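Local coordinates for protein 3,6-diketocamphane 1,6-monooxygenase (Pseudomonas putida, PDB 4UWM) that catalyses the FMNH2-dependent Baeyer-Villiger oxygenation of a camphor-derived diketone to a lactone, a step that lets the bacterium grow on (-)-camphor, at residues A[2-7]-A[37-42]; A[32-37]-A[69-74]; A[82-87]-A[166-171]; A[143-148]-A[159-164]. One frame throughout, in Å; residues are numbered along the deposited sequence. Where two conformers were deposited one is given.

Contact 1 (A[2-7]-A[37-42]); sequences AMETGL and GIDSMM
Thr5 and Leu7 of strand 4-9 join Asp39, Ser40 and Met42 across the first beta-alpha-beta unit of the luciferase-family TIM barrel, a unit in which helix 19-35 links two neighbouring parallel strands. Three backbone bonds do the pairing: Asp39 N gives to Thr5 O at 2.8 Å, Leu7 N to Ser40 O at 2.9 Å and Met42 N to Leu7 O at 2.8 Å. Leu7 O also accepts from the amide of Gln345, while Gly6 pairs by its backbone with Leu344 and Val346 on strand 343-347. Glycine suits this place because a CB there would press on Ser40 OG. At the start of the strand a water accepts from Thr5 N at 2.9 Å and has Glu4 OE1 and Gly37 O among the acceptors its protons can serve. The carboxylates of Glu4 and Asp39 lie stacked with planes 28° apart, Glu4 OE1 4.3 Å from Asp39 OD1, and would probably repel if both are ionised; Asp39 OD2 bonds a glycol molecule, probably from the crystallisation liquor. Thr5 turns its methyl branch, set anti to the backbone N by a chi1 of -54° at OG1, to the apolar neighbour: Thr5 CG2 lies 3.8 Å from Ile38 CG1.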
# COMPACT_ATOMS: atom_id res chain seq x y z
N ALA A 2 28.75 16.12 6.95
CA ALA A 2 27.71 17.12 7.21
C ALA A 2 26.45 16.50 7.83
O ALA A 2 26.15 15.32 7.62
CB ALA A 2 27.38 17.88 5.93
N MET A 3 25.73 17.31 8.61
CA MET A 3 24.38 16.98 9.06
C MET A 3 23.48 16.90 7.82
O MET A 3 23.58 17.75 6.92
CB MET A 3 23.87 18.07 10.01
CG MET A 3 22.49 17.83 10.61
SD MET A 3 21.72 19.31 11.28
CE MET A 3 21.45 20.26 9.78
N GLU A 4 22.64 15.86 7.76
CA GLU A 4 21.75 15.69 6.61
C GLU A 4 20.45 16.46 6.81
O GLU A 4 20.09 16.77 7.95
CB GLU A 4 21.44 14.20 6.38
CG GLU A 4 22.61 13.34 5.94
CD GLU A 4 23.08 13.61 4.51
OE1 GLU A 4 22.42 14.35 3.76
OE2 GLU A 4 24.12 13.05 4.12
N THR A 5 19.77 16.78 5.70
CA THR A 5 18.42 17.32 5.75
C THR A 5 17.40 16.19 5.49
O THR A 5 17.59 15.38 4.58
CB THR A 5 18.19 18.47 4.73
OG1 THR A 5 19.19 19.47 4.92
CG2 THR A 5 16.82 19.14 4.93
N GLY A 6 16.36 16.13 6.32
CA GLY A 6 15.24 15.19 6.12
C GLY A 6 13.90 15.91 6.11
O GLY A 6 13.80 17.08 6.51
N LEU A 7 12.87 15.22 5.61
CA LEU A 7 11.52 15.76 5.62
C LEU A 7 10.66 14.79 6.42
O LEU A 7 10.82 13.58 6.29
CB LEU A 7 11.02 15.91 4.18
CG LEU A 7 9.75 16.70 3.90
CD1 LEU A 7 9.92 18.20 4.19
CD2 LEU A 7 9.33 16.48 2.46
N GLY A 37 18.23 17.34 -2.95
CA GLY A 37 19.17 16.53 -2.16
C GLY A 37 18.81 16.28 -0.72
O GLY A 37 19.68 16.01 0.12
N ILE A 38 17.52 16.37 -0.39
CA ILE A 38 17.07 15.93 0.92
C ILE A 38 17.27 14.40 1.02
O ILE A 38 17.02 13.66 0.07
CB ILE A 38 15.64 16.44 1.23
CG1 ILE A 38 15.71 17.96 1.50
CG2 ILE A 38 15.02 15.72 2.44
CD1 ILE A 38 14.37 18.65 1.70
N ASP A 39 17.82 13.95 2.15
CA ASP A 39 18.31 12.58 2.30
C ASP A 39 17.18 11.54 2.51
O ASP A 39 17.27 10.42 2.03
CB ASP A 39 19.24 12.49 3.51
CG ASP A 39 19.86 11.11 3.67
OD1 ASP A 39 20.46 10.64 2.69
OD2 ASP A 39 19.72 10.50 4.75
N SER A 40 16.16 11.92 3.27
CA SER A 40 15.11 10.99 3.65
C SER A 40 13.77 11.69 3.78
O SER A 40 13.71 12.89 4.08
CB SER A 40 15.46 10.27 4.96
OG SER A 40 15.57 11.18 6.02
N MET A 41 12.68 10.95 3.52
CA MET A 41 11.34 11.46 3.79
C MET A 41 10.61 10.45 4.66
O MET A 41 10.46 9.31 4.26
CB MET A 41 10.59 11.70 2.48
CG MET A 41 9.16 12.22 2.68
SD MET A 41 8.38 12.39 1.06
CE MET A 41 6.78 13.10 1.50
N MET A 42 10.21 10.88 5.85
CA MET A 42 9.45 10.07 6.80
C MET A 42 7.96 10.38 6.60
O MET A 42 7.59 11.56 6.46
CB MET A 42 9.85 10.41 8.24
CG MET A 42 11.28 9.97 8.59
SD MET A 42 11.74 10.45 10.28
CE MET A 42 13.49 10.01 10.30
O HOH W 1 20.55 16.09 3.04

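Contact 2 (A[32-37]-A[69-74]); sequences QADSVG and KNIKFA
Asp34, in the last turn of helix 19-35, reaches over to the loop before barrel strand 72-79 and takes three consecutive backbone N-H groups on its carboxylate, close to where a Schellman motif ends the helix. OD1 holds two of them: Ile71 N at 2.8 Å on the anti side and Asn70 N at 2.9 Å on the syn side. OD2 takes the third, Lys69 N at 2.9 Å, from above the carboxylate plane (39° out of it). Gripped at both oxygens, the carboxylate has little freedom to turn, and the N-H dipoles would probably offset its negative charge, which the helix's C-terminal end would otherwise tend to disfavour. The reach depends on a chi1 of -173°, which sets CG trans to the main-chain nitrogen and carries the group off the helix flank toward the loop. With an alanine here, the N-H groups of Lys69, Asn70 and Ile71 would probably lose their acceptor and the loop would be freer to shift.

Beside the polar grip lies a small apolar one, with Ile71 CD1 3.6 Å from Ala33 CB; the small alanine lets the isoleucine come close to the helix, and Ile71 also packs on Met41. Further out, Gly37 with its positive phi lets the chain leave the helix, its N bonding Asp34 O at 3.2 Å, while Ile71 O is held by Arg102. Asp34 O serves the loop as well: a water donates to it at 2.6 Å and accepts from Asn70 ND2 at 3.2 Å.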
# COMPACT_ATOMS: atom_id res chain seq x y z
N GLN A 32 10.23 16.92 -5.07
CA GLN A 32 10.97 18.17 -4.86
C GLN A 32 12.09 17.95 -3.84
O GLN A 32 13.19 18.47 -4.04
CB GLN A 32 10.02 19.30 -4.41
CG GLN A 32 10.64 20.70 -4.37
CD GLN A 32 11.42 20.99 -3.09
OE1 GLN A 32 11.21 20.38 -2.03
NE2 GLN A 32 12.33 21.95 -3.18
N ALA A 33 11.83 17.19 -2.77
CA ALA A 33 12.85 16.93 -1.76
C ALA A 33 14.01 16.16 -2.38
O ALA A 33 15.18 16.49 -2.13
CB ALA A 33 12.27 16.21 -0.55
N ASP A 34 13.69 15.15 -3.19
CA ASP A 34 14.70 14.40 -3.93
C ASP A 34 15.54 15.35 -4.82
O ASP A 34 16.76 15.24 -4.82
CB ASP A 34 14.03 13.31 -4.78
CG ASP A 34 15.01 12.37 -5.44
OD1 ASP A 34 15.88 11.77 -4.75
OD2 ASP A 34 14.88 12.18 -6.67
N SER A 35 14.88 16.26 -5.54
CA SER A 35 15.56 17.18 -6.48
C SER A 35 16.57 18.13 -5.80
O SER A 35 17.53 18.55 -6.43
CB SER A 35 14.54 18.00 -7.27
OG SER A 35 13.96 19.01 -6.46
N VAL A 36 16.35 18.46 -4.54
CA VAL A 36 17.26 19.38 -3.84
C VAL A 36 18.14 18.67 -2.82
O VAL A 36 18.69 19.30 -1.93
CB VAL A 36 16.52 20.59 -3.20
CG1 VAL A 36 15.73 21.35 -4.26
CG2 VAL A 36 15.60 20.16 -2.06
N GLY A 37 18.23 17.34 -2.95
CA GLY A 37 19.17 16.53 -2.16
C GLY A 37 18.81 16.28 -0.72
O GLY A 37 19.68 16.01 0.12
N LYS A 69 15.11 9.40 -7.29
CA LYS A 69 16.37 8.73 -7.57
C LYS A 69 17.16 8.38 -6.31
O LYS A 69 17.66 7.28 -6.17
CB LYS A 69 17.24 9.58 -8.51
CG LYS A 69 16.98 9.35 -10.00
CD LYS A 69 16.43 10.58 -10.71
CE LYS A 69 14.91 10.61 -10.74
NZ LYS A 69 14.42 11.74 -11.57
N ASN A 70 17.29 9.34 -5.40
CA ASN A 70 18.15 9.16 -4.25
C ASN A 70 17.52 9.14 -2.88
O ASN A 70 18.06 8.52 -1.97
CB ASN A 70 19.23 10.26 -4.23
CG ASN A 70 19.96 10.36 -5.55
OD1 ASN A 70 20.50 9.38 -6.06
ND2 ASN A 70 19.96 11.54 -6.12
N ILE A 71 16.43 9.88 -2.70
CA ILE A 71 15.86 10.05 -1.37
C ILE A 71 15.46 8.67 -0.82
O ILE A 71 15.05 7.79 -1.58
CB ILE A 71 14.66 11.05 -1.41
CG1 ILE A 71 14.33 11.58 -0.02
CG2 ILE A 71 13.47 10.47 -2.19
CD1 ILE A 71 13.52 12.87 -0.05
N LYS A 72 15.63 8.49 0.49
CA LYS A 72 15.22 7.29 1.20
C LYS A 72 13.86 7.53 1.87
O LYS A 72 13.59 8.62 2.38
CB LYS A 72 16.24 6.92 2.28
CG LYS A 72 17.67 6.72 1.76
CD LYS A 72 18.55 6.32 2.93
CE LYS A 72 20.03 6.50 2.63
NZ LYS A 72 20.79 6.00 3.81
N PHE A 73 13.01 6.50 1.92
CA PHE A 73 11.68 6.63 2.53
C PHE A 73 11.54 5.79 3.79
O PHE A 73 12.15 4.73 3.89
CB PHE A 73 10.60 6.19 1.55
CG PHE A 73 10.49 7.04 0.34
CD1 PHE A 73 9.72 8.20 0.36
CD2 PHE A 73 11.12 6.68 -0.84
CE1 PHE A 73 9.60 8.99 -0.78
CE2 PHE A 73 11.00 7.46 -1.99
CZ PHE A 73 10.24 8.63 -1.95
N ALA A 74 10.74 6.26 4.75
CA ALA A 74 10.40 5.46 5.91
C ALA A 74 8.99 5.74 6.36
O ALA A 74 8.62 6.91 6.54
CB ALA A 74 11.37 5.73 7.07
O HOH W 2 18.91 13.84 -4.21

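Contact 3 (A[82-87]-A[166-171]); sequences HQHPAK and WDAGYP
Pro85 and His84, at the start of helix 85-98, pack against Trp166 and the strand 167-170 of a beta-hairpin outside the barrel strands, at the dimer interface, in a partly buried contact of ring packing with one side-chain to backbone bond. Pro85 CD sits over one face of the indole, 3.3 Å from the centroid of its five-membered ring and almost on the ring normal, a CH-pi contact; Pro85 CG follows the same face toward the six-membered ring. The rigid, flat-sided proline suits a helix's first turn, where no N-H is needed for the helix's own bonds. The indole also turns an edge to the face of His84, planes 68° apart, an edge-to-face pair. A chi1 of -164° brings the imidazole round to the hairpin, and both its nitrogens are used: NE2 donates to Asp167 O at 2.8 Å, nearly in the ring plane, and ND1 accepts from Ala86 N at 3.1 Å. Ala168 is small enough to let this ring approach, its CB 3.7 Å from His84 CE1. Asp167 points its carboxylate to Lys137 of the second subunit, in a salt bridge. His84 thus forms a side-chain N-cap on a barrel helix, tying that helix to the hairpin.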
# COMPACT_ATOMS: atom_id res chain seq x y z
N HIS A 82 -1.67 -3.01 14.77
CA HIS A 82 -2.84 -2.84 13.92
C HIS A 82 -2.89 -3.77 12.68
O HIS A 82 -3.84 -3.68 11.89
CB HIS A 82 -2.94 -1.37 13.43
CG HIS A 82 -3.17 -0.35 14.51
ND1 HIS A 82 -3.17 1.01 14.25
CD2 HIS A 82 -3.38 -0.48 15.85
CE1 HIS A 82 -3.40 1.67 15.38
NE2 HIS A 82 -3.53 0.79 16.36
N GLN A 83 -1.87 -4.62 12.48
CA GLN A 83 -1.69 -5.43 11.26
C GLN A 83 -1.24 -6.84 11.63
O GLN A 83 -0.52 -7.00 12.63
CB GLN A 83 -0.55 -4.85 10.39
CG GLN A 83 -0.67 -3.39 10.02
CD GLN A 83 0.08 -3.03 8.75
OE1 GLN A 83 0.56 -1.90 8.58
NE2 GLN A 83 0.18 -3.98 7.84
N HIS A 84 -1.59 -7.81 10.79
CA HIS A 84 -0.95 -9.12 10.89
C HIS A 84 0.52 -8.98 10.53
O HIS A 84 0.84 -8.46 9.47
CB HIS A 84 -1.61 -10.16 9.97
CG HIS A 84 -1.23 -11.55 10.34
ND1 HIS A 84 0.00 -12.08 10.03
CD2 HIS A 84 -1.85 -12.46 11.12
CE1 HIS A 84 0.10 -13.29 10.55
NE2 HIS A 84 -1.01 -13.55 11.22
N PRO A 85 1.43 -9.45 11.41
CA PRO A 85 2.86 -9.26 11.19
C PRO A 85 3.43 -9.94 9.95
O PRO A 85 4.42 -9.45 9.43
CB PRO A 85 3.51 -9.88 12.46
CG PRO A 85 2.43 -9.88 13.47
CD PRO A 85 1.15 -10.05 12.73
N ALA A 86 2.89 -11.09 9.53
CA ALA A 86 3.37 -11.71 8.28
C ALA A 86 2.99 -10.87 7.05
O ALA A 86 3.78 -10.71 6.14
CB ALA A 86 2.83 -13.14 8.12
N LYS A 87 1.76 -10.39 7.02
CA LYS A 87 1.32 -9.48 5.93
C LYS A 87 2.20 -8.22 5.88
O LYS A 87 2.63 -7.80 4.80
CB LYS A 87 -0.15 -9.11 6.15
CG LYS A 87 -0.83 -8.36 5.00
CD LYS A 87 -1.03 -9.31 3.81
CE LYS A 87 -1.77 -8.67 2.67
NZ LYS A 87 -0.90 -7.60 2.10
N TRP A 166 -0.91 -13.07 17.77
CA TRP A 166 -1.04 -13.60 16.41
C TRP A 166 -0.53 -15.02 16.27
O TRP A 166 0.38 -15.43 16.98
CB TRP A 166 -0.25 -12.76 15.41
CG TRP A 166 -0.68 -11.33 15.32
CD1 TRP A 166 -1.73 -10.83 14.62
CD2 TRP A 166 -0.05 -10.21 15.96
NE1 TRP A 166 -1.80 -9.47 14.77
CE2 TRP A 166 -0.77 -9.06 15.58
CE3 TRP A 166 1.07 -10.07 16.80
CZ2 TRP A 166 -0.43 -7.77 16.01
CZ3 TRP A 166 1.42 -8.77 17.24
CH2 TRP A 166 0.66 -7.65 16.84
N ASP A 167 -1.07 -15.73 15.28
CA ASP A 167 -0.40 -16.91 14.74
C ASP A 167 0.28 -16.53 13.42
O ASP A 167 -0.31 -15.84 12.59
CB ASP A 167 -1.42 -18.02 14.49
CG ASP A 167 -2.08 -18.49 15.76
OD1 ASP A 167 -1.41 -18.50 16.81
OD2 ASP A 167 -3.27 -18.82 15.72
N ALA A 168 1.51 -16.99 13.23
CA ALA A 168 2.25 -16.69 12.02
C ALA A 168 3.36 -17.70 11.82
O ALA A 168 3.73 -18.39 12.74
CB ALA A 168 2.84 -15.28 12.12
N GLY A 169 3.88 -17.79 10.60
CA GLY A 169 5.03 -18.65 10.38
C GLY A 169 5.66 -18.52 9.02
O GLY A 169 5.31 -17.64 8.24
N TYR A 170 6.63 -19.39 8.75
CA TYR A 170 7.25 -19.43 7.43
C TYR A 170 7.30 -20.90 7.00
O TYR A 170 7.81 -21.72 7.76
CB TYR A 170 8.65 -18.80 7.43
CG TYR A 170 9.18 -18.60 6.02
CD1 TYR A 170 8.81 -17.49 5.24
CD2 TYR A 170 9.98 -19.57 5.43
CE1 TYR A 170 9.28 -17.34 3.94
CE2 TYR A 170 10.44 -19.44 4.14
CZ TYR A 170 10.10 -18.33 3.39
OH TYR A 170 10.59 -18.26 2.10
N PRO A 171 6.75 -21.23 5.81
CA PRO A 171 6.58 -22.64 5.44
C PRO A 171 7.84 -23.30 4.88
O PRO A 171 8.77 -22.62 4.43
CB PRO A 171 5.50 -22.59 4.35
CG PRO A 171 5.71 -21.27 3.69
CD PRO A 171 6.21 -20.33 4.77

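Contact 4 (A[143-148]-A[159-164])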
# COMPACT_ATOMS: atom_id res chain seq x y z
N VAL A 143 3.73 -4.80 20.08
CA VAL A 143 4.90 -4.37 19.28
C VAL A 143 6.02 -5.40 19.31
O VAL A 143 6.60 -5.73 18.27
CB VAL A 143 5.43 -2.96 19.68
CG1 VAL A 143 6.75 -2.63 19.01
CG2 VAL A 143 4.39 -1.87 19.39
N ARG A 144 6.32 -5.92 20.50
CA ARG A 144 7.39 -6.92 20.67
C ARG A 144 7.12 -8.22 19.90
O ARG A 144 8.00 -8.74 19.24
CB ARG A 144 7.57 -7.22 22.16
CG ARG A 144 8.98 -7.59 22.57
CD ARG A 144 9.08 -7.73 24.09
NE ARG A 144 8.46 -6.62 24.80
CZ ARG A 144 7.42 -6.73 25.62
NH1 ARG A 144 6.88 -7.92 25.85
NH2 ARG A 144 6.94 -5.66 26.22
N GLU A 145 5.91 -8.74 20.01
CA GLU A 145 5.56 -10.00 19.36
C GLU A 145 5.57 -9.82 17.84
O GLU A 145 6.06 -10.68 17.11
CB GLU A 145 4.21 -10.55 19.84
CG GLU A 145 3.85 -11.94 19.29
CD GLU A 145 2.52 -12.45 19.80
OE1 GLU A 145 2.22 -12.28 20.99
OE2 GLU A 145 1.74 -13.02 19.03
N SER A 146 5.04 -8.69 17.37
CA SER A 146 5.04 -8.45 15.92
C SER A 146 6.47 -8.41 15.39
O SER A 146 6.79 -9.07 14.41
CB SER A 146 4.30 -7.15 15.56
OG SER A 146 4.65 -6.78 14.22
N LEU A 147 7.33 -7.64 16.04
CA LEU A 147 8.71 -7.52 15.57
C LEU A 147 9.42 -8.88 15.61
O LEU A 147 10.16 -9.23 14.70
CB LEU A 147 9.46 -6.50 16.44
CG LEU A 147 10.94 -6.28 16.16
CD1 LEU A 147 11.18 -5.82 14.72
CD2 LEU A 147 11.46 -5.26 17.15
N PHE A 148 9.17 -9.64 16.68
CA PHE A 148 9.72 -11.01 16.80
C PHE A 148 9.36 -11.82 15.56
O PHE A 148 10.24 -12.40 14.93
CB PHE A 148 9.19 -11.69 18.07
CG PHE A 148 9.54 -13.15 18.18
CD1 PHE A 148 10.81 -13.55 18.61
CD2 PHE A 148 8.61 -14.13 17.86
CE1 PHE A 148 11.13 -14.90 18.73
CE2 PHE A 148 8.93 -15.48 17.97
CZ PHE A 148 10.19 -15.86 18.41
N PHE A 159 9.45 -21.77 10.49
CA PHE A 159 9.00 -21.74 11.88
C PHE A 159 7.49 -21.65 11.87
O PHE A 159 6.87 -21.34 10.84
CB PHE A 159 9.62 -20.56 12.65
CG PHE A 159 9.03 -19.21 12.27
CD1 PHE A 159 9.39 -18.59 11.09
CD2 PHE A 159 8.08 -18.60 13.09
CE1 PHE A 159 8.84 -17.35 10.74
CE2 PHE A 159 7.53 -17.37 12.74
CZ PHE A 159 7.91 -16.75 11.57
N PHE A 160 6.88 -21.91 13.01
CA PHE A 160 5.50 -21.51 13.22
C PHE A 160 5.39 -20.98 14.63
O PHE A 160 6.00 -21.52 15.54
CB PHE A 160 4.50 -22.65 12.99
CG PHE A 160 3.08 -22.17 12.88
CD1 PHE A 160 2.60 -21.70 11.66
CD2 PHE A 160 2.24 -22.17 13.98
CE1 PHE A 160 1.29 -21.24 11.55
CE2 PHE A 160 0.93 -21.70 13.88
CZ PHE A 160 0.46 -21.24 12.65
N HIS A 161 4.63 -19.90 14.80
CA HIS A 161 4.57 -19.23 16.08
C HIS A 161 3.12 -19.08 16.49
O HIS A 161 2.32 -18.52 15.76
CB HIS A 161 5.25 -17.85 16.00
CG HIS A 161 5.15 -17.05 17.26
ND1 HIS A 161 6.04 -17.17 18.30
CD2 HIS A 161 4.23 -16.13 17.65
CE1 HIS A 161 5.69 -16.35 19.27
NE2 HIS A 161 4.60 -15.72 18.91
N GLU A 162 2.80 -19.60 17.67
CA GLU A 162 1.46 -19.48 18.24
C GLU A 162 1.57 -18.49 19.38
O GLU A 162 1.93 -18.86 20.49
CB GLU A 162 0.97 -20.83 18.77
CG GLU A 162 0.51 -21.78 17.68
CD GLU A 162 -0.07 -23.07 18.24
OE1 GLU A 162 -1.18 -23.05 18.81
OE2 GLU A 162 0.58 -24.12 18.10
N GLY A 163 1.29 -17.22 19.10
CA GLY A 163 1.57 -16.19 20.08
C GLY A 163 0.36 -15.77 20.86
O GLY A 163 -0.73 -16.32 20.68
N LYS A 164 0.54 -14.78 21.72
CA LYS A 164 -0.56 -14.22 22.50
C LYS A 164 -1.50 -13.42 21.60
O LYS A 164 -2.72 -13.36 21.83
CB LYS A 164 -0.03 -13.35 23.64
CG LYS A 164 -1.05 -13.13 24.75
CD LYS A 164 -0.67 -11.99 25.68
CE LYS A 164 -1.83 -11.68 26.61
NZ LYS A 164 -1.48 -10.57 27.54
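Glu145 OE2 accepts from the backbone N-H groups of Tyr165 and Trp166 and also rests 3.3 Å from Gly163 CA, so that helix 139-155 holds the turn of the beta-hairpin formed by strands 159-162 and 167-170. The other oxygen adds a weak bond, Lys164 N to Glu145 OE1 at 3.1 Å with a bent angle of 125° at the hydrogen. A carboxylate is well matched to this place: three successive N-H groups, that of Lys164 only weakly, converge on it, and they would probably stabilise its negative charge. Gly163 suits it too, since a CB there would run into OE2. Fully stretched through chi1 (-174°) and chi2, the glutamate reaches from helix to turn. A leucine in its place would probably leave the N-H groups of Tyr165 and Trp166 without their acceptor and the turn less firmly held to the helix.

One turn further along the helix, Phe148 meets His161 of the first hairpin strand. The two rings lie obliquely, centroids 5.1 Å apart and planes at 56°: the CD2 side of the phenyl stands over one face of the imidazole, whose NE2 lies 3.9 Å from Glu145 CG. His161 also touches Ile149. On the same strand, Glu162 makes a salt bridge to Arg122 of the second subunit, and Phe160 a cation-pi contact with it. The closest approach of the ring pair is from Phe148 CE2 to His161 ND1, 3.4 Å.

Overall arrangement
Contact 1 is the buried one, strand pairing in the barrel wall; contact 2 is partly buried, where a helix end meets the loop before a barrel strand, and contact 4 lies at the surface with contact 3 half-covered beside it. Contacts 1 and 2 share Gly37 and the sheet in which strand 40-43 lies between 4-9 and 72-79, with Met41 N bonded to Lys72 O. Contacts 3 and 4 share a hairpin, one strand each, about 31 to 34 Å between centres from the first pair, and both touch the second subunit. Backbone bonds dominate the core; further out, side chains take over. Contacts 2 and 4 each use one helix carboxylate to gather loop N-H groups; contact 3 relies chiefly on ring packing, and contact 4 adds a ring pair.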